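Local structure of gentamicin resistance protein (6CTZ) at residues 69-75 with 86-91. The protein probably confers gentamicin and kanamycin resistance by phosphorylating the 2''-hydroxyl of aminoglycosides, with a guanine nucleotide as likely phosphate donor. The protein carries 2 engineered substitutions. Sequence-based numbering, arbitrary orientation.
Sequences NIPQYVY and VGYRKV. With GDP (guanosine-5'-diphosphate), chain B.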
ATOM      1  N   ASN A  69     -13.862   0.823  -8.161  1.00 14.04           N
ATOM      2  CA  ASN A  69     -14.456   1.527  -7.044  1.00 13.84           C
ATOM      3  C   ASN A  69     -13.399   1.818  -5.988  1.00 11.83           C
ATOM      4  O   ASN A  69     -12.495   1.009  -5.748  1.00 13.78           O
ATOM      5  CB  ASN A  69     -15.600   0.691  -6.487  1.00 16.73           C
ATOM      6  CG  ASN A  69     -16.743   0.560  -7.500  1.00 21.25           C
ATOM      7  OD1 ASN A  69     -16.545   0.769  -8.698  1.00 24.47           O
ATOM      8  ND2 ASN A  69     -17.930   0.251  -7.025  1.00 22.92           N
ATOM      9  N   ILE A  70     -13.475   3.010  -5.400  1.00 11.80           N
ATOM     10  CA  ILE A  70     -12.596   3.400  -4.301  1.00 11.43           C
ATOM     11  C   ILE A  70     -13.481   3.955  -3.188  1.00 11.52           C
ATOM     12  O   ILE A  70     -14.653   4.288  -3.425  1.00 12.05           O
ATOM     13  CB  ILE A  70     -11.528   4.426  -4.761  1.00 11.06           C
ATOM     14  CG1 ILE A  70     -12.169   5.776  -5.123  1.00 12.14           C
ATOM     15  CG2 ILE A  70     -10.689   3.856  -5.921  1.00 11.97           C
ATOM     16  CD1 ILE A  70     -11.167   6.788  -5.677  1.00 13.13           C
ATOM     17  N   PRO A  71     -12.961   4.076  -1.964  1.00 11.14           N
ATOM     18  CA  PRO A  71     -13.814   4.573  -0.874  1.00 11.67           C
ATOM     19  C   PRO A  71     -14.345   5.969  -1.159  1.00 11.52           C
ATOM     20  O   PRO A  71     -13.625   6.855  -1.625  1.00 12.65           O
ATOM     21  CB  PRO A  71     -12.877   4.584   0.333  1.00 11.61           C
ATOM     22  CG  PRO A  71     -11.851   3.532   0.013  1.00 11.94           C
ATOM     23  CD  PRO A  71     -11.626   3.692  -1.467  1.00 11.34           C
ATOM     24  N   GLN A  72     -15.613   6.173  -0.825  1.00 13.18           N
ATOM     25  CA  GLN A  72     -16.243   7.482  -0.939  1.00 14.88           C
ATOM     26  C   GLN A  72     -16.779   7.860   0.427  1.00 14.37           C
ATOM     27  O   GLN A  72     -17.799   7.321   0.880  1.00 14.85           O
ATOM     28  CB  GLN A  72     -17.365   7.441  -1.949  1.00 17.00           C
ATOM     29  CG  GLN A  72     -16.877   7.257  -3.340  1.00 19.14           C
ATOM     30  CD  GLN A  72     -17.988   7.561  -4.270  1.00 22.65           C
ATOM     31  OE1 GLN A  72     -18.087   8.661  -4.795  1.00 23.01           O
ATOM     32  NE2 GLN A  72     -18.892   6.611  -4.416  1.00 24.60           N
ATOM     33  N   TYR A  73     -16.095   8.788   1.077  1.00 14.73           N
ATOM     34  CA  TYR A  73     -16.423   9.125   2.453  1.00 15.50           C
ATOM     35  C   TYR A  73     -17.703   9.947   2.475  1.00 17.38           C
ATOM     36  O   TYR A  73     -17.717  11.104   2.043  1.00 23.05           O
ATOM     37  CB  TYR A  73     -15.263   9.892   3.072  1.00 15.09           C
ATOM     38  CG  TYR A  73     -13.918   9.168   3.083  1.00 13.75           C
ATOM     39  CD1 TYR A  73     -13.814   7.771   3.016  1.00 13.76           C
ATOM     40  CD2 TYR A  73     -12.744   9.899   3.179  1.00 14.37           C
ATOM     41  CE1 TYR A  73     -12.576   7.148   3.047  1.00 13.47           C
ATOM     42  CE2 TYR A  73     -11.518   9.286   3.215  1.00 13.52           C
ATOM     43  CZ  TYR A  73     -11.435   7.915   3.151  1.00 12.23           C
ATOM     44  OH  TYR A  73     -10.195   7.329   3.190  1.00 13.81           O
ATOM     45  N   VAL A  74     -18.780   9.347   2.958  1.00 13.40           N
ATOM     46  CA  VAL A  74     -20.056  10.036   3.119  1.00 13.88           C
ATOM     47  C   VAL A  74     -20.140  10.699   4.481  1.00 13.99           C
ATOM     48  O   VAL A  74     -20.721  11.779   4.621  1.00 16.04           O
ATOM     49  CB  VAL A  74     -21.197   9.018   2.906  1.00 15.63           C
ATOM     50  CG1 VAL A  74     -22.557   9.589   3.330  1.00 16.34           C
ATOM     51  CG2 VAL A  74     -21.220   8.564   1.453  1.00 17.90           C
ATOM     52  N   TYR A  75     -19.564  10.064   5.493  1.00 12.97           N
ATOM     53  CA  TYR A  75     -19.616  10.540   6.867  1.00 13.81           C
ATOM     54  C   TYR A  75     -18.216  10.976   7.264  1.00 13.86           C
ATOM     55  O   TYR A  75     -17.261  10.204   7.127  1.00 15.24           O
ATOM     56  CB  TYR A  75     -20.125   9.431   7.783  1.00 14.68           C
ATOM     57  CG  TYR A  75     -21.545   9.044   7.435  1.00 15.71           C
ATOM     58  CD1 TYR A  75     -22.599   9.918   7.678  1.00 17.35           C
ATOM     59  CD2 TYR A  75     -21.832   7.814   6.851  1.00 17.12           C
ATOM     60  CE1 TYR A  75     -23.895   9.578   7.351  1.00 18.06           C
ATOM     61  CE2 TYR A  75     -23.136   7.464   6.526  1.00 17.74           C
ATOM     62  CZ  TYR A  75     -24.161   8.350   6.778  1.00 18.48           C
ATOM     63  OH  TYR A  75     -25.458   8.016   6.447  1.00 20.70           O
ATOM     64  N   VAL A  86     -13.837   8.516   9.364  1.00 12.44           N
ATOM     65  CA  VAL A  86     -14.783   8.519   8.274  1.00 12.91           C
ATOM     66  C   VAL A  86     -15.625   7.285   8.149  1.00 12.66           C
ATOM     67  O   VAL A  86     -15.293   6.294   8.657  1.00 13.17           O
ATOM     68  CB  VAL A  86     -14.053   8.688   6.891  1.00 12.93           C
ATOM     69  CG1 VAL A  86     -13.353  10.020   6.826  1.00 13.98           C
ATOM     70  CG2 VAL A  86     -13.030   7.560   6.649  1.00 14.23           C
ATOM     71  N   GLY A  87     -16.722   7.407   7.429  1.00 12.45           N
ATOM     72  CA  GLY A  87     -17.561   6.291   7.091  1.00 12.68           C
ATOM     73  C   GLY A  87     -17.840   6.275   5.595  1.00 11.26           C
ATOM     74  O   GLY A  87     -18.107   7.295   5.029  1.00 12.60           O
ATOM     75  N   TYR A  88     -17.785   5.095   4.994  1.00 12.33           N
ATOM     76  CA  TYR A  88     -18.046   4.906   3.600  1.00 12.48           C
ATOM     77  C   TYR A  88     -18.777   3.606   3.331  1.00 11.80           C
ATOM     78  O   TYR A  88     -18.609   2.712   4.071  1.00 12.77           O
ATOM     79  CB  TYR A  88     -16.746   4.970   2.766  1.00 12.91           C
ATOM     80  CG  TYR A  88     -15.593   4.034   3.144  1.00 11.81           C
ATOM     81  CD1 TYR A  88     -14.653   4.425   4.044  1.00 12.79           C
ATOM     82  CD2 TYR A  88     -15.416   2.817   2.523  1.00 11.86           C
ATOM     83  CE1 TYR A  88     -13.576   3.645   4.337  1.00 11.89           C
ATOM     84  CE2 TYR A  88     -14.321   2.019   2.832  1.00 12.27           C
ATOM     85  CZ  TYR A  88     -13.413   2.466   3.722  1.00 11.70           C
ATOM     86  OH  TYR A  88     -12.300   1.740   4.048  1.00 12.20           O
ATOM     87  N   ARG A  89     -19.576   3.561   2.286  1.00 12.37           N
ATOM     88  CA  ARG A  89     -20.259   2.329   1.929  1.00 14.27           C
ATOM     89  C   ARG A  89     -19.158   1.313   1.620  1.00 12.98           C
ATOM     90  O   ARG A  89     -18.242   1.605   0.919  1.00 13.86           O
ATOM     91  CB  ARG A  89     -21.168   2.483   0.705  1.00 16.45           C
ATOM     92  CG  ARG A  89     -22.482   3.201   0.987  1.00 21.30           C
ATOM     93  CD  ARG A  89     -23.627   2.868   0.029  1.00 25.55           C
ATOM     94  NE  ARG A  89     -24.920   3.341   0.575  1.00 29.57           N
ATOM     95  CZ  ARG A  89     -25.723   2.621   1.369  1.00 31.56           C
ATOM     96  NH1 ARG A  89     -25.427   1.407   1.713  1.00 31.73           N
ATOM     97  NH2 ARG A  89     -26.853   3.143   1.828  1.00 32.31           N
ATOM     98  N   LYS A  90     -19.300   0.114   2.135  1.00 14.29           N
ATOM     99  CA  LYS A  90     -18.303  -0.920   1.931  1.00 15.60           C
ATOM    100  C   LYS A  90     -17.984  -1.061   0.447  1.00 14.20           C
ATOM    101  O   LYS A  90     -18.880  -1.102  -0.405  1.00 14.89           O
ATOM    102  CB  LYS A  90     -18.837  -2.235   2.495  1.00 17.91           C
ATOM    103  CG  LYS A  90     -17.797  -3.324   2.564  1.00 21.63           C
ATOM    104  CD  LYS A  90     -18.349  -4.579   3.216  1.00 25.58           C
ATOM    105  CE  LYS A  90     -19.381  -5.257   2.343  1.00 29.17           C
ATOM    106  NZ  LYS A  90     -19.710  -6.621   2.851  1.00 32.91           N
ATOM    107  N   VAL A  91     -16.695  -1.087   0.132  1.00 14.14           N
ATOM    108  CA  VAL A  91     -16.298  -1.373  -1.235  1.00 16.08           C
ATOM    109  C   VAL A  91     -16.525  -2.866  -1.433  1.00 20.29           C
ATOM    110  O   VAL A  91     -15.984  -3.694  -0.694  1.00 23.70           O
ATOM    111  CB  VAL A  91     -14.843  -0.944  -1.481  1.00 14.86           C
ATOM    112  CG1 VAL A  91     -14.408  -1.253  -2.910  1.00 16.82           C
ATOM    113  CG2 VAL A  91     -14.686   0.554  -1.199  1.00 15.41           C
TER
HETATM  114  PB  GDP B 401      -4.497   0.626   7.135  1.00 13.20           P
HETATM  115  O1B GDP B 401      -4.273   1.985   6.517  1.00 13.74           O
HETATM  116  O2B GDP B 401      -3.782  -0.473   6.376  1.00 12.41           O
HETATM  117  O3B GDP B 401      -4.223   0.625   8.622  1.00 14.36           O
HETATM  118  O3A GDP B 401      -6.090   0.369   7.013  1.00 12.67           O
HETATM  119  PA  GDP B 401      -6.959  -0.033   5.706  1.00 12.85           P
HETATM  120  O1A GDP B 401      -7.534   1.188   5.053  1.00 12.63           O
HETATM  121  O2A GDP B 401      -6.136  -0.918   4.785  1.00 12.49           O
HETATM  122  O5' GDP B 401      -8.187  -0.834   6.403  1.00 13.39           O
HETATM  123  C5' GDP B 401      -7.896  -1.937   7.251  1.00 14.88           C
HETATM  124  C4' GDP B 401      -8.549  -3.176   6.685  1.00 13.94           C
HETATM  125  O4' GDP B 401      -9.967  -3.026   6.766  1.00 14.24           O
HETATM  126  C3' GDP B 401      -8.278  -3.432   5.212  1.00 13.54           C
HETATM  127  O3' GDP B 401      -7.008  -4.050   4.980  1.00 15.04           O
HETATM  128  C2' GDP B 401      -9.417  -4.365   4.887  1.00 13.25           C
HETATM  129  O2' GDP B 401      -9.158  -5.673   5.407  1.00 15.35           O
HETATM  130  C1' GDP B 401     -10.552  -3.775   5.708  1.00 13.30           C
HETATM  131  N9  GDP B 401     -11.340  -2.839   4.882  1.00 11.79           N
HETATM  132  C8  GDP B 401     -11.267  -1.488   4.856  1.00 12.39           C
HETATM  133  N7  GDP B 401     -12.168  -1.003   3.963  1.00 12.32           N
HETATM  134  C5  GDP B 401     -12.818  -2.053   3.425  1.00 11.97           C
HETATM  135  C6  GDP B 401     -13.868  -2.264   2.421  1.00 12.06           C
HETATM  136  O6  GDP B 401     -14.405  -1.298   1.847  1.00 12.71           O
HETATM  137  N1  GDP B 401     -14.232  -3.532   2.174  1.00 13.36           N
HETATM  138  C2  GDP B 401     -13.675  -4.602   2.783  1.00 13.94           C
HETATM  139  N2  GDP B 401     -14.115  -5.839   2.481  1.00 14.99           N
HETATM  140  N3  GDP B 401     -12.697  -4.487   3.709  1.00 13.17           N
HETATM  141  C4  GDP B 401     -12.267  -3.253   4.046  1.00 11.95           C
HETATM  142  O   HOH W   1     -19.795   5.532   0.166  1.00 15.94           O
HETATM  143  O   HOH W   2     -17.400   3.759  -0.697  1.00 16.07           O
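Pro-71, in the loop that leads into strand 73-78, lies over one face of the Tyr-88 ring, at the beta hairpin 73-78/83-89 on the edge of the kinase-like N-terminal sheet, whose second strand leads into the nucleotide-binding hinge. The tight part is apolar: Pro-71 CB is 3.8 Å from the ring centroid, a CH-pi contact, and the compact, rigid proline sets the C-H groups of CB and CG against the flat tyrosine. Tyr-73 CE1 touches Tyr-88 CD1 at 3.6 Å, the ring planes oblique at 39°, while branched Val-86 sets its CG2 over the centre of the Tyr-73 ring. Where the strands pair, a classic beta bulge sets Val-74 and Tyr-75 opposite Gly-87, whose O accepts from Val-74 N at 3.0 Å, bent, and Tyr-75 N at 3.2 Å, almost straight. Having no side chain, Gly-87 lets its backbone come close beside Tyr-75 CB. Toward Gln-72 and Arg-89, both exposed, the chains part, and waters link Gln-72 O to Arg-89 N and Gln-72 N to Arg-89 O. Beyond, Val-91 donates its backbone N-H to GDP O6. With CG between backbone N and carbonyl carbon (chi1 55°), Tyr-88 reaches the base, its OH donating to GDP N7 at 2.7 Å.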